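Local coordinates for protein extracellular ligand-binding receptor (Desulfohalobium retbaense DSM 5692, PDB 5ERE) that binds 2-oxo-4-methylpentanoic acid (ketoleucine) in a leucine-binding-protein-like module and cytosine in a second sensor region, and probably serves as an extracellular solute sensor, at residues E282-N287 with V296-D301; T264-A269 with K278-W283; I87-I92 with G103-L108; F255-Y260 with T290-K295; G93-K98 with R107-V112. All blocks are in the same frame, centred on the assembly; numbering follows the deposited sequence.

All five contacts lie in the periplasmic-binding-protein part of the chain. Contact 3 pairs strand 88-92 with the edge strand 106-107 of the parallel sheet. Contact 5 continues from the same strand ends, sharing Arg107 and Leu108, and reaches the ketoleucine through Ala95. Contact 4 reaches that pocket through Phe255, and its Glu258 joins it to the loops of contact 5: OE2 lies 2.6 Å from Thr109 OG1 and OE1 2.7 Å from Gly93 N, both probable hydrogen bonds. At the other end of the strands, contacts 1 and 2 share Glu282 and the calcium, and Tyr284 OH lies 2.7 Å from Thr265 OG1. The centres of contacts 2 and 5 are about 18 Å apart.

Contact 1. Residues E282-N287 with V296-D301; sequences EWYAGN and VTFAND. With CA (calcium ion), chain E.
Phe298 N donates to Asn287 O at 2.7 Å in a nearly straight bond, 167° at the hydrogen, entering almost end-on to the carbonyl. The same oxygen lies in the plane of the Phe298 ring, at its edge, and also receives a CA-H contact from Thr297. Gly286 N is shared between two weaker bonds, to Phe298 O at 2.9 Å and to Ala299 O at 3.5 Å. Within the type II turn from Tyr284 to Asn287, Asn287 N bonds back to Tyr284 O at 2.9 Å. Other oxygens of this segment go to calcium: Glu282 O binds it at 2.2 Å, Ala285 O at 2.4 Å and Asn287 OD1 at 2.3 Å, with Glu282 OE2 as a fourth ligand. A chi1 of -76° sets Asn287 CG beside its own backbone N, from where OD1 reaches the ion while the main-chain O faces the strand. Tyr284 brings its CD1 edge over the face of Phe298 in a T-shaped stack, centroids 5.4 Å apart and planes at 62°; its hydroxyl is hydrogen-bonded to Thr265. The arrangement is a calcium-binding turn at the C-terminal end of helix 277-284, leading into the antiparallel pairing of strands 288-291 and 296-298.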
# COMPACT_ATOMS: atom_id res chain seq x y z
N GLU A 282 -15.09 14.85 15.17
CA GLU A 282 -16.11 14.01 14.55
C GLU A 282 -16.45 14.46 13.11
O GLU A 282 -16.87 13.66 12.25
CB GLU A 282 -17.40 14.00 15.41
CG GLU A 282 -18.52 13.16 14.79
CD GLU A 282 -18.14 11.69 14.65
OE1 GLU A 282 -17.81 11.09 15.70
OE2 GLU A 282 -18.12 11.14 13.50
N TRP A 283 -16.30 15.75 12.85
CA TRP A 283 -16.46 16.25 11.50
C TRP A 283 -15.61 15.47 10.52
O TRP A 283 -16.03 15.20 9.38
CB TRP A 283 -16.05 17.72 11.46
CG TRP A 283 -16.23 18.30 10.14
CD1 TRP A 283 -15.30 18.37 9.14
CD2 TRP A 283 -17.43 18.89 9.63
NE1 TRP A 283 -15.85 18.98 8.04
CE2 TRP A 283 -17.16 19.30 8.31
CE3 TRP A 283 -18.70 19.11 10.16
CZ2 TRP A 283 -18.10 19.93 7.53
CZ3 TRP A 283 -19.65 19.74 9.38
CH2 TRP A 283 -19.34 20.13 8.07
N TYR A 284 -14.40 15.15 10.94
CA TYR A 284 -13.46 14.45 10.07
C TYR A 284 -13.53 12.93 10.23
O TYR A 284 -13.55 12.21 9.23
CB TYR A 284 -12.04 14.97 10.34
CG TYR A 284 -11.81 16.35 9.78
CD1 TYR A 284 -11.47 16.54 8.44
CD2 TYR A 284 -11.86 17.47 10.60
CE1 TYR A 284 -11.26 17.81 7.92
CE2 TYR A 284 -11.65 18.72 10.12
CZ TYR A 284 -11.34 18.90 8.78
OH TYR A 284 -11.11 20.16 8.35
N ALA A 285 -13.61 12.45 11.48
CA ALA A 285 -13.45 11.04 11.78
C ALA A 285 -14.54 10.22 11.08
O ALA A 285 -15.72 10.48 11.26
CB ALA A 285 -13.49 10.80 13.33
N GLY A 286 -14.13 9.22 10.31
CA GLY A 286 -15.03 8.36 9.56
C GLY A 286 -15.51 8.92 8.23
O GLY A 286 -16.26 8.27 7.50
N ASN A 287 -15.09 10.14 7.90
CA ASN A 287 -15.67 10.81 6.75
C ASN A 287 -14.78 10.71 5.55
O ASN A 287 -13.57 10.49 5.66
CB ASN A 287 -15.96 12.30 7.03
CG ASN A 287 -17.19 12.49 7.87
OD1 ASN A 287 -17.20 12.09 9.03
ND2 ASN A 287 -18.23 13.11 7.29
N VAL A 296 -10.21 11.50 -0.07
CA VAL A 296 -9.57 11.34 1.22
C VAL A 296 -10.56 10.72 2.20
O VAL A 296 -11.66 11.23 2.34
CB VAL A 296 -9.06 12.69 1.81
CG1 VAL A 296 -8.49 12.46 3.28
CG2 VAL A 296 -8.02 13.36 0.88
N THR A 297 -10.17 9.64 2.87
CA THR A 297 -11.04 8.94 3.83
C THR A 297 -10.41 8.98 5.20
O THR A 297 -9.24 8.62 5.33
CB THR A 297 -11.27 7.49 3.42
OG1 THR A 297 -11.87 7.46 2.13
CG2 THR A 297 -12.15 6.76 4.42
N PHE A 298 -11.14 9.39 6.23
CA PHE A 298 -10.54 9.39 7.57
C PHE A 298 -11.03 8.20 8.40
O PHE A 298 -12.24 7.93 8.48
CB PHE A 298 -10.84 10.69 8.30
CG PHE A 298 -10.18 11.90 7.73
CD1 PHE A 298 -10.74 12.54 6.64
CD2 PHE A 298 -9.04 12.44 8.31
CE1 PHE A 298 -10.19 13.68 6.11
CE2 PHE A 298 -8.47 13.60 7.78
CZ PHE A 298 -9.07 14.23 6.67
N ALA A 299 -10.10 7.50 9.03
CA ALA A 299 -10.41 6.40 9.95
C ALA A 299 -11.06 6.97 11.19
O ALA A 299 -10.98 8.18 11.42
CB ALA A 299 -9.12 5.60 10.33
N ASN A 300 -11.64 6.10 12.02
CA ASN A 300 -12.14 6.50 13.33
C ASN A 300 -11.09 7.17 14.23
O ASN A 300 -11.44 8.01 15.04
CB ASN A 300 -12.74 5.29 14.09
CG ASN A 300 -14.04 4.78 13.47
OD1 ASN A 300 -14.63 5.42 12.58
ND2 ASN A 300 -14.50 3.62 13.94
N ASP A 301 -9.81 6.81 14.10
CA ASP A 301 -8.79 7.41 14.98
C ASP A 301 -8.32 8.76 14.43
O ASP A 301 -7.42 9.39 14.99
CB ASP A 301 -7.60 6.43 15.19
CG ASP A 301 -6.79 6.14 13.92
OD1 ASP A 301 -7.14 6.63 12.83
OD2 ASP A 301 -5.79 5.40 14.01
CA CA E . -17.72 11.82 11.29

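Contact 2. Residues T264-A269 with K278-W283; sequences TTLSRA and KALFEW. With CA (calcium ion), chain E.
The segment around Ala269 meets the one carrying Leu280 and Trp283 with helix axes 10.6 Å apart at closest approach and their N-to-C directions 131° apart. These are consecutive helices of the periplasmic-binding-protein fold, 254-271 and 277-284, and the contact between them is apolar, with no hydrogen bond across it. Leu280 CD2 touches Ala269 CB at 3.8 Å and Leu266 CD1 at 4.1 Å, the two leucine side chains crossing at about a right angle. Both leucines also rest on Phe88 of strand 88-92, which ties the helix pair to the parallel sheet. Trp283, directly after the calcium ligand Glu282, holds its CG opposite the backbone N (chi1 -178°), a setting that carries the indole across to helix 254-271. There one face of the indole takes Ala269 CB, while the benzo part reaches the backbone at Arg268 and CZ2 lies 4.0 Å from Arg268 CB. A serine replacing Trp283 would probably strip Ala269 CB of its aromatic cover and open a gap between the two helices. The CH-pi contact is close to ideal: Ala269 CB stands 3.4 Å from the centroid of the five-membered ring of Trp283, only 6° off the ring normal.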
# COMPACT_ATOMS: atom_id res chain seq x y z
N THR A 264 -10.35 24.17 3.18
CA THR A 264 -11.68 23.99 2.58
C THR A 264 -12.63 23.29 3.55
O THR A 264 -13.76 23.72 3.78
CB THR A 264 -11.55 23.16 1.27
OG1 THR A 264 -10.92 23.98 0.28
CG2 THR A 264 -12.89 22.68 0.76
N THR A 265 -12.14 22.21 4.14
CA THR A 265 -13.00 21.37 4.95
C THR A 265 -13.20 21.98 6.34
O THR A 265 -14.29 21.90 6.87
CB THR A 265 -12.44 19.95 5.03
OG1 THR A 265 -11.13 19.97 5.62
CG2 THR A 265 -12.41 19.36 3.62
N LEU A 266 -12.16 22.61 6.90
CA LEU A 266 -12.29 23.25 8.20
C LEU A 266 -13.22 24.46 8.14
O LEU A 266 -13.95 24.73 9.08
CB LEU A 266 -10.93 23.68 8.73
CG LEU A 266 -10.86 24.16 10.19
CD1 LEU A 266 -11.31 23.07 11.14
CD2 LEU A 266 -9.42 24.57 10.54
N SER A 267 -13.15 25.21 7.04
CA SER A 267 -14.07 26.30 6.79
C SER A 267 -15.51 25.82 6.85
O SER A 267 -16.36 26.46 7.47
CB SER A 267 -13.85 26.92 5.41
OG SER A 267 -12.79 27.84 5.44
N ARG A 268 -15.78 24.69 6.19
CA ARG A 268 -17.13 24.15 6.12
C ARG A 268 -17.53 23.72 7.53
O ARG A 268 -18.64 24.01 7.96
CB ARG A 268 -17.25 22.98 5.12
CG ARG A 268 -17.24 23.36 3.60
CD ARG A 268 -16.56 22.29 2.67
NE ARG A 268 -17.05 20.93 2.91
CZ ARG A 268 -16.46 19.80 2.51
NH1 ARG A 268 -15.34 19.82 1.80
NH2 ARG A 268 -17.04 18.63 2.81
N ALA A 269 -16.61 23.08 8.28
CA ALA A 269 -16.91 22.68 9.67
C ALA A 269 -17.25 23.88 10.56
O ALA A 269 -18.16 23.81 11.36
CB ALA A 269 -15.72 21.89 10.30
N LYS A 278 -14.39 17.98 20.25
CA LYS A 278 -15.08 16.75 19.94
C LYS A 278 -15.87 16.89 18.64
O LYS A 278 -15.94 15.96 17.85
CB LYS A 278 -16.04 16.35 21.07
CG LYS A 278 -15.37 15.67 22.25
CD LYS A 278 -16.33 14.74 23.03
CE LYS A 278 -16.65 13.45 22.26
NZ LYS A 278 -17.11 12.34 23.16
N ALA A 279 -16.52 18.02 18.45
CA ALA A 279 -17.37 18.17 17.26
C ALA A 279 -16.47 18.29 16.02
O ALA A 279 -16.78 17.79 14.94
CB ALA A 279 -18.27 19.38 17.40
N LEU A 280 -15.35 18.98 16.19
CA LEU A 280 -14.44 19.20 15.08
C LEU A 280 -13.77 17.89 14.68
O LEU A 280 -13.62 17.60 13.50
CB LEU A 280 -13.43 20.28 15.43
CG LEU A 280 -14.02 21.67 15.29
CD1 LEU A 280 -13.15 22.70 15.92
CD2 LEU A 280 -14.26 22.01 13.84
N PHE A 281 -13.38 17.09 15.67
CA PHE A 281 -12.82 15.77 15.41
C PHE A 281 -13.85 14.88 14.68
O PHE A 281 -13.53 14.26 13.65
CB PHE A 281 -12.34 15.14 16.73
CG PHE A 281 -11.50 13.89 16.58
CD1 PHE A 281 -12.10 12.66 16.35
CD2 PHE A 281 -10.11 13.94 16.71
CE1 PHE A 281 -11.34 11.53 16.22
CE2 PHE A 281 -9.34 12.81 16.58
CZ PHE A 281 -9.94 11.60 16.33
N GLU A 282 -15.09 14.85 15.17
CA GLU A 282 -16.11 14.01 14.55
C GLU A 282 -16.45 14.46 13.11
O GLU A 282 -16.87 13.66 12.25
CB GLU A 282 -17.40 14.00 15.41
CG GLU A 282 -18.52 13.16 14.79
CD GLU A 282 -18.14 11.69 14.65
OE1 GLU A 282 -17.81 11.09 15.70
OE2 GLU A 282 -18.12 11.14 13.50
N TRP A 283 -16.30 15.75 12.85
CA TRP A 283 -16.46 16.25 11.50
C TRP A 283 -15.61 15.47 10.52
O TRP A 283 -16.03 15.20 9.38
CB TRP A 283 -16.05 17.72 11.46
CG TRP A 283 -16.23 18.30 10.14
CD1 TRP A 283 -15.30 18.37 9.14
CD2 TRP A 283 -17.43 18.89 9.63
NE1 TRP A 283 -15.85 18.98 8.04
CE2 TRP A 283 -17.16 19.30 8.31
CE3 TRP A 283 -18.70 19.11 10.16
CZ2 TRP A 283 -18.10 19.93 7.53
CZ3 TRP A 283 -19.65 19.74 9.38
CH2 TRP A 283 -19.34 20.13 8.07
CA CA E . -17.72 11.82 11.29

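Contact 3. Residues I87-I92 with G103-L108; sequences IFHVAI and GHTIRL. With EDO (1,2-ethanediol), chain G.
The rings of Phe88 and His89 both meet the opposite segment at an edge. Ile106 CG1 comes to the rim of Phe88, 3.8 Å from CZ and near the ring plane. Thr105 OG1 sits at the rim of His89, hydrogen-bonded to ND1 at 2.7 Å. With chi1 at -178°, the His89 ring extends alongside Thr105, the two side chains pointing the same way. Both ends of this pair have second partners, His79 for Thr105 OG1 and Ser69 for His89 NE2. The His104 ring takes a water in its plane, bonded to ND1 and to Ile87 O. Beyond these groups the backbones form a parallel ladder: Ile106 N to His89 O at 2.9 Å, Ala91 N to Ile106 O at 2.8 Å and Leu108 N to Ala91 O at 3.0 Å. At the far end, the edge of the Arg107 guanidinium faces an ethanediol, NH1 to O2 at 2.8 Å. Strand 106-107 is an outermost strand of the five-stranded parallel sheet, with strand 64-70 flanking 88-92 on its other side. Helix 72-84 packs on His89 and Ala91, and helix 254-271 on Val90 and Leu108, the layered order of a Rossmann-like lobe.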
# COMPACT_ATOMS: atom_id res chain seq x y z
N ILE A 87 -7.89 21.99 22.96
CA ILE A 87 -7.87 22.75 21.72
C ILE A 87 -7.82 21.80 20.53
O ILE A 87 -6.99 20.88 20.48
CB ILE A 87 -6.65 23.68 21.62
CG1 ILE A 87 -6.50 24.53 22.88
CG2 ILE A 87 -6.75 24.55 20.38
CD1 ILE A 87 -7.61 25.55 23.07
N PHE A 88 -8.70 22.01 19.56
CA PHE A 88 -8.73 21.15 18.42
C PHE A 88 -7.39 21.29 17.63
O PHE A 88 -6.80 22.38 17.50
CB PHE A 88 -9.93 21.47 17.53
CG PHE A 88 -9.99 20.63 16.30
CD1 PHE A 88 -10.17 19.26 16.39
CD2 PHE A 88 -9.83 21.20 15.05
CE1 PHE A 88 -10.19 18.47 15.24
CE2 PHE A 88 -9.85 20.42 13.90
CZ PHE A 88 -10.04 19.06 14.00
N HIS A 89 -6.90 20.16 17.18
CA HIS A 89 -5.56 20.08 16.60
C HIS A 89 -5.60 19.36 15.28
O HIS A 89 -6.17 18.27 15.17
CB HIS A 89 -4.59 19.38 17.57
CG HIS A 89 -3.18 19.31 17.05
ND1 HIS A 89 -2.40 18.18 17.20
CD2 HIS A 89 -2.42 20.21 16.38
CE1 HIS A 89 -1.22 18.38 16.63
NE2 HIS A 89 -1.20 19.61 16.13
N VAL A 90 -4.98 19.97 14.27
CA VAL A 90 -4.83 19.33 12.98
C VAL A 90 -3.32 19.23 12.64
O VAL A 90 -2.59 20.18 12.81
CB VAL A 90 -5.54 20.09 11.84
CG1 VAL A 90 -5.37 19.34 10.55
CG2 VAL A 90 -7.04 20.25 12.18
N ALA A 91 -2.89 18.06 12.21
CA ALA A 91 -1.49 17.87 11.77
C ALA A 91 -1.45 17.74 10.26
O ALA A 91 -2.15 16.90 9.67
CB ALA A 91 -0.91 16.66 12.40
N ILE A 92 -0.63 18.59 9.64
CA ILE A 92 -0.37 18.52 8.22
C ILE A 92 1.15 18.30 8.05
O ILE A 92 1.93 18.52 8.99
CB ILE A 92 -0.86 19.79 7.52
CG1 ILE A 92 -0.16 21.04 8.07
CG2 ILE A 92 -2.42 19.94 7.73
CD1 ILE A 92 -0.34 22.29 7.18
N GLY A 103 -8.89 10.29 20.14
CA GLY A 103 -9.88 11.32 19.87
C GLY A 103 -9.30 12.72 19.77
O GLY A 103 -10.03 13.70 19.84
N HIS A 104 -7.99 12.82 19.62
CA HIS A 104 -7.35 14.13 19.55
C HIS A 104 -6.40 14.11 18.39
O HIS A 104 -5.73 13.08 18.13
CB HIS A 104 -6.63 14.51 20.85
CG HIS A 104 -7.56 14.73 22.01
ND1 HIS A 104 -8.00 15.99 22.37
CD2 HIS A 104 -8.15 13.86 22.86
CE1 HIS A 104 -8.82 15.88 23.40
NE2 HIS A 104 -8.92 14.60 23.72
N THR A 105 -6.38 15.25 17.71
CA THR A 105 -5.57 15.48 16.52
C THR A 105 -6.11 14.76 15.31
O THR A 105 -6.11 13.54 15.23
CB THR A 105 -4.09 15.06 16.71
OG1 THR A 105 -3.52 15.79 17.81
CG2 THR A 105 -3.31 15.39 15.43
N ILE A 106 -6.54 15.54 14.34
CA ILE A 106 -6.86 15.00 13.05
C ILE A 106 -5.60 15.14 12.22
O ILE A 106 -4.93 16.14 12.31
CB ILE A 106 -8.03 15.76 12.41
CG1 ILE A 106 -9.35 15.43 13.13
CG2 ILE A 106 -8.13 15.48 10.89
CD1 ILE A 106 -9.89 14.02 12.87
N ARG A 107 -5.31 14.14 11.41
CA ARG A 107 -4.12 14.17 10.57
C ARG A 107 -4.43 13.98 9.08
O ARG A 107 -5.02 12.97 8.69
CB ARG A 107 -3.13 13.11 11.01
CG ARG A 107 -2.02 12.98 10.00
CD ARG A 107 -0.87 12.18 10.52
NE ARG A 107 -1.19 10.79 10.79
CZ ARG A 107 -0.28 9.81 10.84
NH1 ARG A 107 1.01 10.09 10.59
NH2 ARG A 107 -0.67 8.57 11.10
N LEU A 108 -3.99 14.92 8.26
CA LEU A 108 -4.21 14.85 6.83
C LEU A 108 -3.11 14.11 6.07
O LEU A 108 -3.28 13.81 4.90
CB LEU A 108 -4.35 16.26 6.25
CG LEU A 108 -5.78 16.81 6.19
CD1 LEU A 108 -6.15 17.25 7.52
CD2 LEU A 108 -5.86 17.99 5.20
C1 EDO G . 2.49 5.85 11.42
O1 EDO G . 3.45 5.23 10.55
C2 EDO G . 3.20 7.01 12.10
O2 EDO G . 2.36 8.17 12.11
O HOH W 1 -6.80 18.29 20.86
O HOH W 2 -7.96 17.53 18.55

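Contact 4. Residues F255-Y260 with T290-K295. With COI (2-oxo-4-methylpentanoic acid), chain B.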
# COMPACT_ATOMS: atom_id res chain seq x y z
N PHE A 255 2.39 19.80 -0.08
CA PHE A 255 2.04 20.50 1.14
C PHE A 255 1.01 21.60 0.91
O PHE A 255 0.14 21.78 1.72
CB PHE A 255 3.27 21.08 1.79
CG PHE A 255 4.29 20.03 2.14
CD1 PHE A 255 4.23 19.38 3.36
CD2 PHE A 255 5.28 19.67 1.22
CE1 PHE A 255 5.16 18.39 3.70
CE2 PHE A 255 6.22 18.67 1.56
CZ PHE A 255 6.15 18.03 2.80
N GLY A 256 1.16 22.34 -0.19
CA GLY A 256 0.14 23.28 -0.62
C GLY A 256 -1.21 22.60 -0.84
O GLY A 256 -2.24 23.08 -0.35
N VAL A 257 -1.21 21.50 -1.58
CA VAL A 257 -2.44 20.78 -1.92
C VAL A 257 -3.14 20.33 -0.63
O VAL A 257 -4.36 20.51 -0.46
CB VAL A 257 -2.14 19.55 -2.82
CG1 VAL A 257 -3.39 18.63 -2.97
CG2 VAL A 257 -1.62 19.99 -4.16
N GLU A 258 -2.36 19.75 0.26
CA GLU A 258 -2.86 19.31 1.54
C GLU A 258 -3.42 20.45 2.38
O GLU A 258 -4.43 20.29 3.07
CB GLU A 258 -1.73 18.62 2.35
CG GLU A 258 -2.18 18.12 3.71
CD GLU A 258 -1.01 17.55 4.57
OE1 GLU A 258 0.03 18.25 4.70
OE2 GLU A 258 -1.17 16.43 5.11
N ALA A 259 -2.70 21.56 2.40
CA ALA A 259 -3.08 22.68 3.22
C ALA A 259 -4.36 23.32 2.64
O ALA A 259 -5.22 23.74 3.40
CB ALA A 259 -1.97 23.68 3.31
N TYR A 260 -4.51 23.32 1.32
CA TYR A 260 -5.72 23.80 0.69
C TYR A 260 -6.93 22.95 1.11
O TYR A 260 -8.00 23.50 1.42
CB TYR A 260 -5.59 23.81 -0.86
CG TYR A 260 -6.85 24.23 -1.56
CD1 TYR A 260 -7.12 25.57 -1.77
CD2 TYR A 260 -7.78 23.28 -2.00
CE1 TYR A 260 -8.31 25.98 -2.42
CE2 TYR A 260 -8.96 23.68 -2.65
CZ TYR A 260 -9.22 25.02 -2.85
OH TYR A 260 -10.37 25.42 -3.50
N THR A 290 -13.65 14.81 -0.92
CA THR A 290 -13.05 14.85 -2.22
C THR A 290 -12.63 16.28 -2.44
O THR A 290 -13.36 17.20 -2.15
CB THR A 290 -14.01 14.33 -3.29
OG1 THR A 290 -14.22 12.92 -3.07
CG2 THR A 290 -13.43 14.53 -4.68
N GLY A 291 -11.40 16.46 -2.89
CA GLY A 291 -10.80 17.77 -2.93
C GLY A 291 -9.51 17.69 -3.72
O GLY A 291 -9.33 16.81 -4.55
N ALA A 292 -8.61 18.62 -3.45
CA ALA A 292 -7.41 18.74 -4.25
C ALA A 292 -6.51 17.52 -4.10
O ALA A 292 -5.81 17.15 -5.07
CB ALA A 292 -6.66 20.02 -3.91
N LEU A 293 -6.57 16.87 -2.93
CA LEU A 293 -5.78 15.65 -2.69
C LEU A 293 -6.45 14.43 -3.26
O LEU A 293 -5.99 13.32 -3.04
CB LEU A 293 -5.60 15.38 -1.20
CG LEU A 293 -4.65 16.20 -0.35
CD1 LEU A 293 -5.00 15.94 1.17
CD2 LEU A 293 -3.24 15.73 -0.67
N GLY A 294 -7.60 14.62 -3.89
CA GLY A 294 -8.35 13.49 -4.40
C GLY A 294 -9.35 13.05 -3.34
O GLY A 294 -9.76 13.84 -2.51
N LYS A 295 -9.74 11.78 -3.40
CA LYS A 295 -10.65 11.19 -2.43
C LYS A 295 -9.87 10.83 -1.17
O LYS A 295 -8.96 9.99 -1.22
CB LYS A 295 -11.33 9.97 -3.02
CG LYS A 295 -12.35 9.34 -2.08
CD LYS A 295 -13.05 8.17 -2.73
CE LYS A 295 -13.84 7.39 -1.71
NZ LYS A 295 -14.03 6.02 -2.21
C1 COI B . 6.73 15.14 7.75
O1 COI B . 7.11 15.30 8.94
O2 COI B . 6.02 14.16 7.40
C2 COI B . 7.08 16.19 6.75
O3 COI B . 6.76 16.05 5.58
C3 COI B . 7.80 17.40 7.29
C4 COI B . 8.25 18.27 6.18
C5 COI B . 8.40 19.67 6.73
C6 COI B . 9.56 17.67 5.70
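Leu293 packs against Val257 and Glu258, setting the tip of a beta hairpin on helix 254-271 within the leucine-binding-protein fold. From CB, whose bond runs across the helix and not at it, a chi1 of -74° places CG beside the leucine's own backbone N and brings the branch closer to the helix. CG then lies 3.8 Å from Val257 CG1. One methyl, CD1, reaches the helix backbone at Glu258 CA, 4.0 Å away; the other, CD2, meets Val257 CG1 at 3.7 Å. That same Val257 methyl also touches Ala292, both at CB and at the carbonyl carbon, so it fits into the corner between the two turn residues. Ala292 CB is further bounded by Tyr260 CD2 at 3.9 Å. The type I turn from Gly291 to Gly294 is closed by Gly294 N to Gly291 O at 2.9 Å. At Gly294 the backbone angles would press any CB against the carbonyl O of Leu293. No hydrogen bond joins the two segments, but Asp261, one residue past the helix segment, accepts Ala292 N and Leu293 N with its two carboxylate oxygens and so clamps the turn. Phe240 and Met241 of helix 239-248 add cover over Val257. Nearer the start of the helix, Phe255 belongs to the ketoleucine pocket: the ligand's keto oxygen O3 lies in the plane of the phenylalanine ring, 3.4 Å from CE1.

Contact 5. Residues G93-K98 with R107-V112; sequences GSAALK and RLTVGV. With COI (2-oxo-4-methylpentanoic acid), chain B; EDO (1,2-ethanediol), chain G.
A bend at chi3 (65°) in the otherwise extended Arg107 chain turns its guanidinium toward the carbonyls of the type I turn Ser94-Leu97, while chi1 of -46° in Thr109 sets OG1 beside its backbone N, within reach of Ser94. Arg107 NH1 donates to Ser94 O at 3.1 Å, nearly straight at 169°, in the carbonyl plane on a lone pair and in the plane of the guanidinium as well. Its bond to Ala95 O at 2.9 Å is weak. Leu97 CB lies over a face of the guanidinium, 3.6 Å from NH1, and NE is salt-bridged to Asp303 OD1. Ser94 N donates to Thr109 OG1 at 2.9 Å, and that hydroxyl is also bonded to Glu258. From above the carbonyl plane, Val112 N adds a donor to Ala95 O at 3.1 Å. A leucine at Arg107 would probably leave Ser94 O without this donor and Asp303 without its salt-bridge mate, freeing the turn to shift. These bonds hold the turn that serves the pocket, where Ala95 N donates to O2 of the ketoleucine carboxylate at 2.8 Å. The two loops lie at the C-terminal ends of strands 88-92 and 106-107, with Gly111 as N-cap of helix 112-123 and with helix 137-149 packing on Ala95, Ala96 and Val112.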
# COMPACT_ATOMS: atom_id res chain seq x y z
N GLY A 93 1.57 17.86 6.86
CA GLY A 93 2.99 17.53 6.65
C GLY A 93 3.56 16.73 7.82
O GLY A 93 4.62 17.04 8.37
N SER A 94 2.84 15.69 8.21
CA SER A 94 3.15 14.98 9.45
C SER A 94 3.05 13.46 9.33
O SER A 94 2.25 12.85 10.05
CB SER A 94 2.21 15.43 10.58
OG SER A 94 2.40 16.78 10.97
N ALA A 95 3.84 12.82 8.47
CA ALA A 95 3.75 11.34 8.38
C ALA A 95 4.16 10.54 9.65
O ALA A 95 3.75 9.39 9.81
CB ALA A 95 4.57 10.86 7.24
N ALA A 96 4.99 11.10 10.53
CA ALA A 96 5.45 10.32 11.71
C ALA A 96 4.81 10.86 12.99
O ALA A 96 5.45 10.97 14.02
CB ALA A 96 7.01 10.31 11.83
N LEU A 97 3.53 11.16 12.92
CA LEU A 97 2.77 11.54 14.10
C LEU A 97 2.69 10.39 15.12
O LEU A 97 2.36 9.26 14.77
CB LEU A 97 1.35 11.98 13.69
CG LEU A 97 0.36 12.18 14.84
CD1 LEU A 97 0.78 13.36 15.70
CD2 LEU A 97 -1.06 12.37 14.29
N LYS A 98 2.97 10.71 16.38
CA LYS A 98 2.80 9.74 17.47
C LYS A 98 1.57 10.09 18.32
O LYS A 98 1.55 11.14 18.96
CB LYS A 98 4.08 9.68 18.32
N ARG A 107 -5.31 14.14 11.41
CA ARG A 107 -4.12 14.17 10.57
C ARG A 107 -4.43 13.98 9.08
O ARG A 107 -5.02 12.97 8.69
CB ARG A 107 -3.13 13.11 11.01
CG ARG A 107 -2.02 12.98 10.00
CD ARG A 107 -0.87 12.18 10.52
NE ARG A 107 -1.19 10.79 10.79
CZ ARG A 107 -0.28 9.81 10.84
NH1 ARG A 107 1.01 10.09 10.59
NH2 ARG A 107 -0.67 8.57 11.10
N LEU A 108 -3.99 14.92 8.26
CA LEU A 108 -4.21 14.85 6.83
C LEU A 108 -3.11 14.11 6.07
O LEU A 108 -3.28 13.81 4.90
CB LEU A 108 -4.35 16.26 6.25
CG LEU A 108 -5.78 16.81 6.19
CD1 LEU A 108 -6.15 17.25 7.52
CD2 LEU A 108 -5.86 17.99 5.20
N THR A 109 -2.01 13.80 6.74
CA THR A 109 -0.85 13.16 6.08
C THR A 109 -0.89 11.65 6.28
O THR A 109 -1.03 11.17 7.41
CB THR A 109 0.48 13.71 6.65
OG1 THR A 109 0.42 15.14 6.73
CG2 THR A 109 1.71 13.23 5.87
N VAL A 110 -0.78 10.90 5.19
CA VAL A 110 -0.64 9.46 5.26
C VAL A 110 0.63 9.10 6.02
O VAL A 110 1.69 9.69 5.81
CB VAL A 110 -0.65 8.81 3.87
CG1 VAL A 110 -0.21 7.35 3.93
CG2 VAL A 110 -2.05 8.87 3.25
N GLY A 111 0.51 8.11 6.90
CA GLY A 111 1.60 7.72 7.77
C GLY A 111 2.80 6.99 7.16
O GLY A 111 2.72 6.39 6.10
N VAL A 112 3.92 7.03 7.88
CA VAL A 112 5.15 6.29 7.47
C VAL A 112 4.86 4.81 7.18
O VAL A 112 5.28 4.28 6.16
CB VAL A 112 6.27 6.39 8.54
CG1 VAL A 112 7.52 5.61 8.12
CG2 VAL A 112 6.63 7.83 8.75
C1 COI B . 6.73 15.14 7.75
O1 COI B . 7.11 15.30 8.94
O2 COI B . 6.02 14.16 7.40
C2 COI B . 7.08 16.19 6.75
O3 COI B . 6.76 16.05 5.58
C3 COI B . 7.80 17.40 7.29
C4 COI B . 8.25 18.27 6.18
C5 COI B . 8.40 19.67 6.73
C6 COI B . 9.56 17.67 5.70
C1 EDO G . 2.49 5.85 11.42
O1 EDO G . 3.45 5.23 10.55
C2 EDO G . 3.20 7.01 12.10
O2 EDO G . 2.36 8.17 12.11